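Ribokinase (Staphylococcus aureus, PDB 3RY7) phosphorylates D-ribose at O-5 with ATP and magnesium, giving the D-ribose 5-phosphate that feeds nucleotide, histidine and tryptophan synthesis or the pentose phosphate pathway. Local coordinates at residues Ser10-Gln15 and Ile109-Gly114; Gly40-Asn45 and Pro166-Ala171; Gly67-Ile72 and Ala92-Ala97. All blocks are in the same frame, centred on the assembly; numbering follows the deposited sequence.

Contact 1 (Ser10-Gln15 and Ile109-Gly114); sequences STNVDQ and IYVYGG
The amide end of N12 faces V111 and the backbone carbonyl of Y112 across a thin interface. Its nonpolar part is N12 against V111: N12 CG lies 5.1 Å from V111 CG1, so the flat head of the asparagine comes up to one methyl of the valine. V111 holds that methyl, CG1, anti to its backbone N (chi1 174°).

The polar approach is equally distant: Y112 O also stands 5.1 Å from N12 CG, and no hydrogen bond spans the two segments; the N12 backbone pairs with G40. Within 109-114 the chain folds back after the strand, and G114 N sits 3.5 Å above the plane of the Y112 ring, over its centre. N116 helps tie the two ends together, accepting from T11 N and weakly donating to G113 O.

The wide spacing, 8.4 Å between N12 CA and G113 CA, has a plain cause: strand 95-101 runs between strands 12-18 and 107-112, and V13 pairs with it. This is one side of the small four-stranded lid sheet of ribokinase-type sugar kinases, and N12, V13 and D14 belong to the substrate site, where D14 OD1 here hydrogen-bonds a glycerol, probably from the crystallisation liquor.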
ATOM      1  N   SER A  10     -23.239   7.005   4.196  1.00 16.02           N
ATOM      2  CA  SER A  10     -22.657   8.040   3.360  1.00 17.45           C
ATOM      3  C   SER A  10     -21.685   7.511   2.309  1.00 20.35           C
ATOM      4  O   SER A  10     -20.982   6.517   2.519  1.00 20.55           O
ATOM      5  CB  SER A  10     -21.914   9.026   4.251  1.00 24.46           C
ATOM      6  OG  SER A  10     -20.873   8.360   4.959  1.00 17.57           O
ATOM      7  N   THR A  11     -21.646   8.199   1.180  1.00 22.42           N
ATOM      8  CA  THR A  11     -20.565   8.035   0.214  1.00 17.51           C
ATOM      9  C   THR A  11     -19.905   9.388   0.038  1.00 21.69           C
ATOM     10  O   THR A  11     -20.593  10.391  -0.202  1.00 20.46           O
ATOM     11  CB  THR A  11     -21.081   7.534  -1.142  1.00 20.55           C
ATOM     12  OG1 THR A  11     -21.625   6.220  -0.986  1.00 17.72           O
ATOM     13  CG2 THR A  11     -19.930   7.477  -2.167  1.00 18.64           C
ATOM     14  N   ASN A  12     -18.583   9.427   0.195  1.00 18.96           N
ATOM     15  CA  ASN A  12     -17.832  10.670   0.100  1.00 19.10           C
ATOM     16  C   ASN A  12     -16.744  10.550  -0.955  1.00 23.13           C
ATOM     17  O   ASN A  12     -16.192   9.471  -1.150  1.00 19.22           O
ATOM     18  CB  ASN A  12     -17.144  10.997   1.432  1.00 19.19           C
ATOM     19  CG  ASN A  12     -18.086  11.581   2.473  1.00 23.40           C
ATOM     20  OD1 ASN A  12     -19.175  12.071   2.150  1.00 17.14           O
ATOM     21  ND2 ASN A  12     -17.649  11.559   3.738  1.00 20.57           N
ATOM     22  N   VAL A  13     -16.419  11.651  -1.626  1.00 21.03           N
ATOM     23  CA  VAL A  13     -15.173  11.691  -2.373  1.00 21.64           C
ATOM     24  C   VAL A  13     -14.146  12.421  -1.512  1.00 18.19           C
ATOM     25  O   VAL A  13     -14.295  13.603  -1.229  1.00 19.51           O
ATOM     26  CB  VAL A  13     -15.342  12.343  -3.755  1.00 25.93           C
ATOM     27  CG1 VAL A  13     -13.995  12.451  -4.455  1.00 21.54           C
ATOM     28  CG2 VAL A  13     -16.347  11.544  -4.594  1.00 22.46           C
ATOM     29  N   ASP A  14     -13.130  11.689  -1.058  1.00 20.92           N
ATOM     30  CA  ASP A  14     -12.068  12.272  -0.244  1.00 23.86           C
ATOM     31  C   ASP A  14     -11.007  12.952  -1.117  1.00 25.76           C
ATOM     32  O   ASP A  14     -10.386  12.316  -1.954  1.00 27.46           O
ATOM     33  CB  ASP A  14     -11.393  11.187   0.599  1.00 23.98           C
ATOM     34  CG  ASP A  14     -12.321  10.573   1.649  1.00 33.84           C
ATOM     35  OD1 ASP A  14     -13.442  11.093   1.875  1.00 26.84           O
ATOM     36  OD2 ASP A  14     -11.908   9.565   2.257  1.00 36.10           O
ATOM     37  N   GLN A  15     -10.813  14.247  -0.917  1.00 25.83           N
ATOM     38  CA  GLN A  15      -9.738  14.967  -1.580  1.00 26.95           C
ATOM     39  C   GLN A  15      -8.520  15.130  -0.696  1.00 26.36           C
ATOM     40  O   GLN A  15      -8.528  15.928   0.235  1.00 25.31           O
ATOM     41  CB  GLN A  15     -10.195  16.347  -1.992  1.00 30.57           C
ATOM     42  CG  GLN A  15     -10.188  16.512  -3.476  1.00 41.94           C
ATOM     43  CD  GLN A  15     -11.425  15.922  -4.074  1.00 37.50           C
ATOM     44  OE1 GLN A  15     -11.368  15.134  -5.014  1.00 38.34           O
ATOM     45  NE2 GLN A  15     -12.563  16.292  -3.517  1.00 37.44           N
ATOM     46  N   ILE A 109      -9.174  17.140   8.676  1.00 47.98           N
ATOM     47  CA  ILE A 109     -10.301  16.857   7.781  1.00 39.76           C
ATOM     48  C   ILE A 109     -11.492  17.807   7.911  1.00 37.19           C
ATOM     49  O   ILE A 109     -11.919  18.131   9.016  1.00 39.92           O
ATOM     50  CB  ILE A 109     -10.809  15.420   7.967  1.00 38.72           C
ATOM     51  CG1 ILE A 109      -9.686  14.423   7.704  1.00 38.53           C
ATOM     52  CG2 ILE A 109     -11.979  15.157   7.036  1.00 37.14           C
ATOM     53  CD1 ILE A 109      -9.109  13.803   8.940  1.00 43.64           C
ATOM     54  N   TYR A 110     -12.012  18.265   6.774  1.00 36.40           N
ATOM     55  CA  TYR A 110     -13.324  18.909   6.727  1.00 33.28           C
ATOM     56  C   TYR A 110     -14.301  18.036   5.940  1.00 34.55           C
ATOM     57  O   TYR A 110     -13.939  17.472   4.901  1.00 33.42           O
ATOM     58  CB  TYR A 110     -13.259  20.273   6.066  1.00 29.47           C
ATOM     59  CG  TYR A 110     -12.334  21.243   6.720  1.00 40.88           C
ATOM     60  CD1 TYR A 110     -11.006  21.328   6.334  1.00 41.98           C
ATOM     61  CD2 TYR A 110     -12.791  22.109   7.700  1.00 41.32           C
ATOM     62  CE1 TYR A 110     -10.153  22.251   6.917  1.00 46.18           C
ATOM     63  CE2 TYR A 110     -11.953  23.026   8.294  1.00 45.60           C
ATOM     64  CZ  TYR A 110     -10.630  23.096   7.902  1.00 47.85           C
ATOM     65  OH  TYR A 110      -9.785  24.012   8.489  1.00 51.05           O
ATOM     66  N   VAL A 111     -15.536  17.932   6.428  1.00 33.01           N
ATOM     67  CA  VAL A 111     -16.537  17.082   5.791  1.00 31.02           C
ATOM     68  C   VAL A 111     -17.725  17.907   5.286  1.00 30.54           C
ATOM     69  O   VAL A 111     -18.315  18.696   6.018  1.00 31.38           O
ATOM     70  CB  VAL A 111     -17.028  15.956   6.724  1.00 35.38           C
ATOM     71  CG1 VAL A 111     -18.182  15.197   6.074  1.00 27.33           C
ATOM     72  CG2 VAL A 111     -15.882  15.006   7.067  1.00 28.42           C
ATOM     73  N   TYR A 112     -18.031  17.735   4.010  1.00 26.61           N
ATOM     74  CA  TYR A 112     -19.184  18.369   3.399  1.00 26.13           C
ATOM     75  C   TYR A 112     -20.240  17.298   3.257  1.00 21.18           C
ATOM     76  O   TYR A 112     -20.010  16.274   2.596  1.00 21.24           O
ATOM     77  CB  TYR A 112     -18.806  18.943   2.036  1.00 20.22           C
ATOM     78  CG  TYR A 112     -19.973  19.291   1.135  1.00 22.95           C
ATOM     79  CD1 TYR A 112     -20.867  20.311   1.465  1.00 21.87           C
ATOM     80  CD2 TYR A 112     -20.165  18.607  -0.057  1.00 18.55           C
ATOM     81  CE1 TYR A 112     -21.929  20.621   0.616  1.00 21.41           C
ATOM     82  CE2 TYR A 112     -21.196  18.912  -0.902  1.00 17.91           C
ATOM     83  CZ  TYR A 112     -22.075  19.909  -0.573  1.00 21.13           C
ATOM     84  OH  TYR A 112     -23.101  20.179  -1.447  1.00 27.69           O
ATOM     85  N   GLY A 113     -21.381  17.515   3.918  1.00 26.98           N
ATOM     86  CA  GLY A 113     -22.461  16.543   3.911  1.00 22.69           C
ATOM     87  C   GLY A 113     -22.999  16.272   2.521  1.00 17.51           C
ATOM     88  O   GLY A 113     -23.158  15.113   2.126  1.00 17.30           O
ATOM     89  N   GLY A 114     -23.276  17.341   1.778  1.00 21.78           N
ATOM     90  CA  GLY A 114     -23.780  17.219   0.419  1.00 18.71           C
ATOM     91  C   GLY A 114     -24.987  16.307   0.319  1.00 17.81           C
ATOM     92  O   GLY A 114     -25.842  16.318   1.203  1.00 20.89           O
TER

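Contact 2 (Gly40-Asn45 and Pro166-Ala171); sequences GGKGAN and PAPAKA
One face of the cis peptide between A167 and P168 is taken by the side chain of K42. Its CD lies 3.5 Å from A167 O and its CE 3.7 Å from A167 C, both well above the peptide plane, so the methylenes lie across the flat group instead of meeting it edge-on. The proline ring joins at its rim: P168 CD is 4.0 Å from K42 CE.

K42 is extended from CB to CE and then bends at chi4 (-60°), which brings NZ to 3.8 Å from A167 CB. The lysine thus touches the loop by its methylenes on the peptide and by its ammonium end beside a methyl; no hydrogen bond crosses between the segments.

K42 is the first residue of helix 42-52, with G41 as N-cap, and N45 N donates to G41 O at 2.8 Å to close the first turn. E142 OE1 accepts from K42 N, and the E142 side chain also touches P168. G41 to N45 and E142 all belong to the substrate site; G41 N forms a weak hydrogen bond to a glycerol, and N45 ND2 is bonded to OD2 of D254, the proton acceptor.

Behind the loop, A167 pairs by backbone with L141 and packs on E189 of helix 187-194, while on the lysine's side segment 40-45 joins the end of strand 36-40 to helix 42-52 and N45 OD1 is bonded to Q292 of the second subunit.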
ATOM      1  N   GLY A  40     -14.425   7.451  -0.152  1.00 23.84           N
ATOM      2  CA  GLY A  40     -14.577   7.611   1.280  1.00 23.63           C
ATOM      3  C   GLY A  40     -16.049   7.555   1.701  1.00 25.02           C
ATOM      4  O   GLY A  40     -16.914   7.096   0.946  1.00 21.89           O
ATOM      5  N   GLY A  41     -16.340   8.025   2.906  1.00 22.41           N
ATOM      6  CA  GLY A  41     -17.661   7.833   3.485  1.00 22.66           C
ATOM      7  C   GLY A  41     -17.712   6.604   4.385  1.00 23.74           C
ATOM      8  O   GLY A  41     -17.371   5.484   3.968  1.00 21.80           O
ATOM      9  N   LYS A  42     -18.135   6.819   5.632  1.00 20.33           N
ATOM     10  CA  LYS A  42     -18.296   5.721   6.589  1.00 18.51           C
ATOM     11  C   LYS A  42     -19.169   4.635   5.984  1.00 17.61           C
ATOM     12  O   LYS A  42     -18.848   3.445   6.081  1.00 19.92           O
ATOM     13  CB  LYS A  42     -18.877   6.224   7.916  1.00 22.86           C
ATOM     14  CG  LYS A  42     -17.962   7.180   8.656  1.00 19.76           C
ATOM     15  CD  LYS A  42     -18.644   7.737   9.891  1.00 21.37           C
ATOM     16  CE  LYS A  42     -17.690   8.566  10.730  1.00 23.99           C
ATOM     17  NZ  LYS A  42     -16.518   7.749  11.185  1.00 25.75           N
ATOM     18  N   GLY A  43     -20.267   5.038   5.338  1.00 21.95           N
ATOM     19  CA  GLY A  43     -21.163   4.070   4.722  1.00 18.64           C
ATOM     20  C   GLY A  43     -20.502   3.272   3.615  1.00 22.17           C
ATOM     21  O   GLY A  43     -20.597   2.037   3.581  1.00 23.00           O
ATOM     22  N   ALA A  44     -19.842   3.969   2.689  1.00 21.54           N
ATOM     23  CA  ALA A  44     -19.112   3.276   1.614  1.00 24.59           C
ATOM     24  C   ALA A  44     -18.022   2.331   2.172  1.00 18.34           C
ATOM     25  O   ALA A  44     -17.881   1.199   1.725  1.00 18.26           O
ATOM     26  CB  ALA A  44     -18.505   4.283   0.621  1.00 21.18           C
ATOM     27  N   ASN A  45     -17.267   2.815   3.152  1.00 19.08           N
ATOM     28  CA  ASN A  45     -16.228   2.008   3.786  1.00 22.32           C
ATOM     29  C   ASN A  45     -16.827   0.744   4.385  1.00 26.23           C
ATOM     30  O   ASN A  45     -16.339  -0.362   4.152  1.00 26.27           O
ATOM     31  CB  ASN A  45     -15.529   2.796   4.902  1.00 21.35           C
ATOM     32  CG  ASN A  45     -14.623   3.914   4.382  1.00 23.35           C
ATOM     33  OD1 ASN A  45     -14.379   4.041   3.180  1.00 21.42           O
ATOM     34  ND2 ASN A  45     -14.127   4.731   5.298  1.00 20.23           N
ATOM     35  N   PRO A 166     -22.468   5.264  16.014  1.00 21.30           N
ATOM     36  CA  PRO A 166     -22.889   6.646  16.266  1.00 22.91           C
ATOM     37  C   PRO A 166     -21.770   7.661  16.035  1.00 27.55           C
ATOM     38  O   PRO A 166     -21.422   8.414  16.955  1.00 27.84           O
ATOM     39  CB  PRO A 166     -23.301   6.618  17.747  1.00 24.65           C
ATOM     40  CG  PRO A 166     -22.407   5.577  18.347  1.00 19.08           C
ATOM     41  CD  PRO A 166     -22.188   4.536  17.267  1.00 22.88           C
ATOM     42  N   ALA A 167     -21.251   7.681  14.809  1.00 26.68           N
ATOM     43  CA  ALA A 167     -20.073   8.459  14.417  1.00 27.21           C
ATOM     44  C   ALA A 167     -20.393   9.212  13.138  1.00 22.64           C
ATOM     45  O   ALA A 167     -21.060   8.678  12.259  1.00 22.85           O
ATOM     46  CB  ALA A 167     -18.875   7.516  14.171  1.00 24.24           C
ATOM     47  N   PRO A 168     -19.971  10.471  13.048  1.00 21.53           N
ATOM     48  CA  PRO A 168     -19.294  11.202  14.118  1.00 24.87           C
ATOM     49  C   PRO A 168     -20.253  11.493  15.280  1.00 32.42           C
ATOM     50  O   PRO A 168     -21.476  11.559  15.085  1.00 27.91           O
ATOM     51  CB  PRO A 168     -18.908  12.515  13.430  1.00 27.90           C
ATOM     52  CG  PRO A 168     -20.004  12.719  12.412  1.00 26.41           C
ATOM     53  CD  PRO A 168     -20.284  11.339  11.896  1.00 21.77           C
ATOM     54  N   ALA A 169     -19.690  11.678  16.472  1.00 32.40           N
ATOM     55  CA  ALA A 169     -20.468  11.903  17.677  1.00 28.25           C
ATOM     56  C   ALA A 169     -21.511  12.996  17.508  1.00 35.65           C
ATOM     57  O   ALA A 169     -21.231  14.074  16.988  1.00 34.21           O
ATOM     58  CB  ALA A 169     -19.548  12.240  18.832  1.00 35.74           C
ATOM     59  N   LYS A 170     -22.726  12.699  17.944  1.00 33.97           N
ATOM     60  CA  LYS A 170     -23.752  13.725  18.082  1.00 37.29           C
ATOM     61  C   LYS A 170     -24.890  13.214  18.963  1.00 31.95           C
ATOM     62  O   LYS A 170     -25.007  12.011  19.197  1.00 32.02           O
ATOM     63  CB  LYS A 170     -24.244  14.226  16.714  1.00 38.52           C
ATOM     64  CG  LYS A 170     -24.705  13.154  15.753  1.00 35.30           C
ATOM     65  CD  LYS A 170     -25.170  13.753  14.416  1.00 35.21           C
ATOM     66  CE  LYS A 170     -24.004  14.028  13.468  1.00 37.71           C
ATOM     67  NZ  LYS A 170     -24.459  14.306  12.064  1.00 35.89           N
ATOM     68  N   ALA A 171     -25.688  14.132  19.489  1.00 33.84           N
ATOM     69  CA  ALA A 171     -26.785  13.764  20.369  1.00 38.15           C
ATOM     70  C   ALA A 171     -27.874  13.050  19.568  1.00 38.32           C
ATOM     71  O   ALA A 171     -28.189  13.444  18.441  1.00 39.94           O
ATOM     72  CB  ALA A 171     -27.349  14.997  21.049  1.00 32.49           C
TER

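Contact 3 (Gly67-Ile72 and Ala92-Ala97); sequences GVADFI and AKTGQA
V68 and A69, in the turn that leads into helix 70-78, press against T94, in the segment leading into strand 95-101, joining the start of a helix to the lid sheet of this PfkB-family kinase. The turn is a type I beta turn from G67 to D70. V68 and A69 are its two corner residues, and D70 N closes it on G67 O at 3.2 Å.

V68 makes the tightest touch. With chi1 at -69° its CG1 lies beside the backbone N, anti to the carbonyl carbon, and CG2 falls between N and C, where it sits 3.5 Å from T94 CB, closer than usual for two carbons, and also brushes T94 OG1. The two side chains pass each other running in opposite directions.

A69 follows as the N-cap of the helix. Its methyl lies 4.1 Å from T94 CG2, the branch that stands anti to T94's own backbone N, and it also touches V13 of strand 12-18. A69 N donates to a water at 2.8 Å, and that water reaches on, weakly, to T94 OG1. The hydroxyl's firmer partners are D66 OD2 and G64 N, which pin T94 in place. In the helix proper, I72 CG1 lies over one face of the F71 ring, toward its rim, while the I72 side chain also packs on Q292 of the second subunit.

On the strand side, Q96 folds back on its own segment: its NE2 donates to T94 O at 3.0 Å with an N-H...O angle of 160°, the acceptor lying nearly in the plane of the Q96 amide.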
ATOM      1  N   GLY A  67     -21.564  13.073 -10.856  1.00 25.99           N
ATOM      2  CA  GLY A  67     -20.713  12.026 -11.376  1.00 24.96           C
ATOM      3  C   GLY A  67     -19.365  11.891 -10.687  1.00 20.38           C
ATOM      4  O   GLY A  67     -18.541  11.082 -11.103  1.00 27.57           O
ATOM      5  N   VAL A  68     -19.130  12.644  -9.617  1.00 20.31           N
ATOM      6  CA  VAL A  68     -17.804  12.623  -9.002  1.00 22.30           C
ATOM      7  C   VAL A  68     -17.503  11.319  -8.265  1.00 29.54           C
ATOM      8  O   VAL A  68     -16.346  11.006  -8.017  1.00 29.22           O
ATOM      9  CB  VAL A  68     -17.543  13.829  -8.075  1.00 23.33           C
ATOM     10  CG1 VAL A  68     -17.433  15.119  -8.882  1.00 27.30           C
ATOM     11  CG2 VAL A  68     -18.614  13.961  -7.022  1.00 23.13           C
ATOM     12  N   ALA A  69     -18.532  10.553  -7.919  1.00 23.88           N
ATOM     13  CA  ALA A  69     -18.318   9.268  -7.245  1.00 25.94           C
ATOM     14  C   ALA A  69     -18.535   8.077  -8.169  1.00 30.74           C
ATOM     15  O   ALA A  69     -18.656   6.947  -7.706  1.00 27.48           O
ATOM     16  CB  ALA A  69     -19.212   9.152  -6.025  1.00 23.23           C
ATOM     17  N   ASP A  70     -18.590   8.325  -9.475  1.00 28.43           N
ATOM     18  CA  ASP A  70     -18.806   7.242 -10.424  1.00 25.40           C
ATOM     19  C   ASP A  70     -17.722   6.168 -10.294  1.00 28.67           C
ATOM     20  O   ASP A  70     -17.975   4.989 -10.557  1.00 33.61           O
ATOM     21  CB  ASP A  70     -18.863   7.761 -11.867  1.00 32.07           C
ATOM     22  CG  ASP A  70     -20.192   8.434 -12.207  1.00 36.27           C
ATOM     23  OD1 ASP A  70     -21.108   8.479 -11.354  1.00 30.14           O
ATOM     24  OD2 ASP A  70     -20.322   8.918 -13.349  1.00 42.60           O
ATOM     25  N   PHE A  71     -16.514   6.560  -9.899  1.00 24.62           N
ATOM     26  CA  PHE A  71     -15.462   5.560  -9.779  1.00 28.50           C
ATOM     27  C   PHE A  71     -15.719   4.680  -8.568  1.00 30.55           C
ATOM     28  O   PHE A  71     -15.397   3.490  -8.575  1.00 30.14           O
ATOM     29  CB  PHE A  71     -14.066   6.182  -9.741  1.00 26.37           C
ATOM     30  CG  PHE A  71     -13.750   6.916  -8.473  1.00 29.57           C
ATOM     31  CD1 PHE A  71     -14.089   8.253  -8.325  1.00 28.76           C
ATOM     32  CD2 PHE A  71     -13.080   6.279  -7.442  1.00 28.62           C
ATOM     33  CE1 PHE A  71     -13.784   8.940  -7.164  1.00 27.25           C
ATOM     34  CE2 PHE A  71     -12.770   6.956  -6.278  1.00 29.77           C
ATOM     35  CZ  PHE A  71     -13.125   8.290  -6.134  1.00 25.79           C
ATOM     36  N   ILE A  72     -16.318   5.266  -7.540  1.00 29.05           N
ATOM     37  CA  ILE A  72     -16.719   4.506  -6.366  1.00 26.25           C
ATOM     38  C   ILE A  72     -17.802   3.500  -6.720  1.00 26.47           C
ATOM     39  O   ILE A  72     -17.742   2.359  -6.312  1.00 30.17           O
ATOM     40  CB  ILE A  72     -17.218   5.430  -5.236  1.00 27.83           C
ATOM     41  CG1 ILE A  72     -16.195   6.540  -4.969  1.00 23.41           C
ATOM     42  CG2 ILE A  72     -17.510   4.614  -3.979  1.00 21.91           C
ATOM     43  CD1 ILE A  72     -16.646   7.580  -3.916  1.00 19.89           C
ATOM     44  N   ALA A  92     -28.027  18.528  -4.292  1.00 22.81           N
ATOM     45  CA  ALA A  92     -26.738  18.800  -3.669  1.00 25.30           C
ATOM     46  C   ALA A  92     -25.666  18.046  -4.433  1.00 20.96           C
ATOM     47  O   ALA A  92     -25.951  17.055  -5.102  1.00 22.27           O
ATOM     48  CB  ALA A  92     -26.741  18.376  -2.183  1.00 21.90           C
ATOM     49  N   LYS A  93     -24.434  18.528  -4.340  1.00 22.23           N
ATOM     50  CA  LYS A  93     -23.321  17.815  -4.908  1.00 20.87           C
ATOM     51  C   LYS A  93     -23.022  16.595  -4.037  1.00 17.50           C
ATOM     52  O   LYS A  93     -23.461  16.514  -2.891  1.00 17.29           O
ATOM     53  CB  LYS A  93     -22.130  18.753  -5.012  1.00 27.72           C
ATOM     54  CG  LYS A  93     -22.397  19.949  -5.919  1.00 28.68           C
ATOM     55  CD  LYS A  93     -21.262  20.947  -5.833  1.00 34.84           C
ATOM     56  CE  LYS A  93     -21.013  21.358  -4.380  1.00 38.46           C
ATOM     57  NZ  LYS A  93     -21.836  22.540  -3.955  1.00 38.25           N
ATOM     58  N   THR A  94     -22.315  15.627  -4.594  1.00 18.26           N
ATOM     59  CA  THR A  94     -21.919  14.467  -3.819  1.00 19.95           C
ATOM     60  C   THR A  94     -21.140  14.884  -2.578  1.00 21.42           C
ATOM     61  O   THR A  94     -20.389  15.862  -2.600  1.00 20.53           O
ATOM     62  CB  THR A  94     -21.092  13.512  -4.662  1.00 22.38           C
ATOM     63  OG1 THR A  94     -21.880  13.134  -5.793  1.00 21.87           O
ATOM     64  CG2 THR A  94     -20.704  12.267  -3.849  1.00 18.85           C
ATOM     65  N   GLY A  95     -21.358  14.168  -1.480  1.00 22.97           N
ATOM     66  CA  GLY A  95     -20.640  14.438  -0.243  1.00 21.85           C
ATOM     67  C   GLY A  95     -19.138  14.345  -0.478  1.00 19.34           C
ATOM     68  O   GLY A  95     -18.690  13.542  -1.295  1.00 18.25           O
ATOM     69  N   GLN A  96     -18.373  15.162   0.239  1.00 17.09           N
ATOM     70  CA  GLN A  96     -16.925  15.229   0.050  1.00 21.53           C
ATOM     71  C   GLN A  96     -16.169  15.498   1.349  1.00 26.49           C
ATOM     72  O   GLN A  96     -16.679  16.160   2.266  1.00 27.07           O
ATOM     73  CB  GLN A  96     -16.575  16.325  -0.960  1.00 16.03           C
ATOM     74  CG  GLN A  96     -17.092  16.029  -2.331  1.00 18.67           C
ATOM     75  CD  GLN A  96     -17.111  17.256  -3.209  1.00 25.30           C
ATOM     76  OE1 GLN A  96     -16.084  17.901  -3.400  1.00 25.52           O
ATOM     77  NE2 GLN A  96     -18.278  17.578  -3.762  1.00 24.08           N
ATOM     78  N   ALA A  97     -14.943  14.991   1.418  1.00 19.83           N
ATOM     79  CA  ALA A  97     -14.058  15.334   2.516  1.00 25.15           C
ATOM     80  C   ALA A  97     -12.769  15.943   1.969  1.00 24.59           C
ATOM     81  O   ALA A  97     -12.202  15.471   0.971  1.00 24.83           O
ATOM     82  CB  ALA A  97     -13.759  14.105   3.374  1.00 24.60           C
TER
HETATM   83  O   HOH W   1     -21.286  10.791  -8.142  1.00 31.15           O

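From the N terminus, the chain leaves 10-15, passes 40-45 and then 67-72, and the first loop to close is contact 3, when 92-97 returns to 67-72 after 19 residues. Contact 1 closes next, as 109-114 comes back to 10-15 and encloses contact 3. Contact 2 closes last, at 166-171; its loop also holds contact 3 but crosses that of contact 1. Contacts 1 and 3 share the four-stranded lid sheet, with Q15 and Y112 each bonded by backbone to 95-101. Contacts 1 and 2 meet where S10 pairs with A44, and contact 2 carries on to a loop following strand 161-165 of the large sheet.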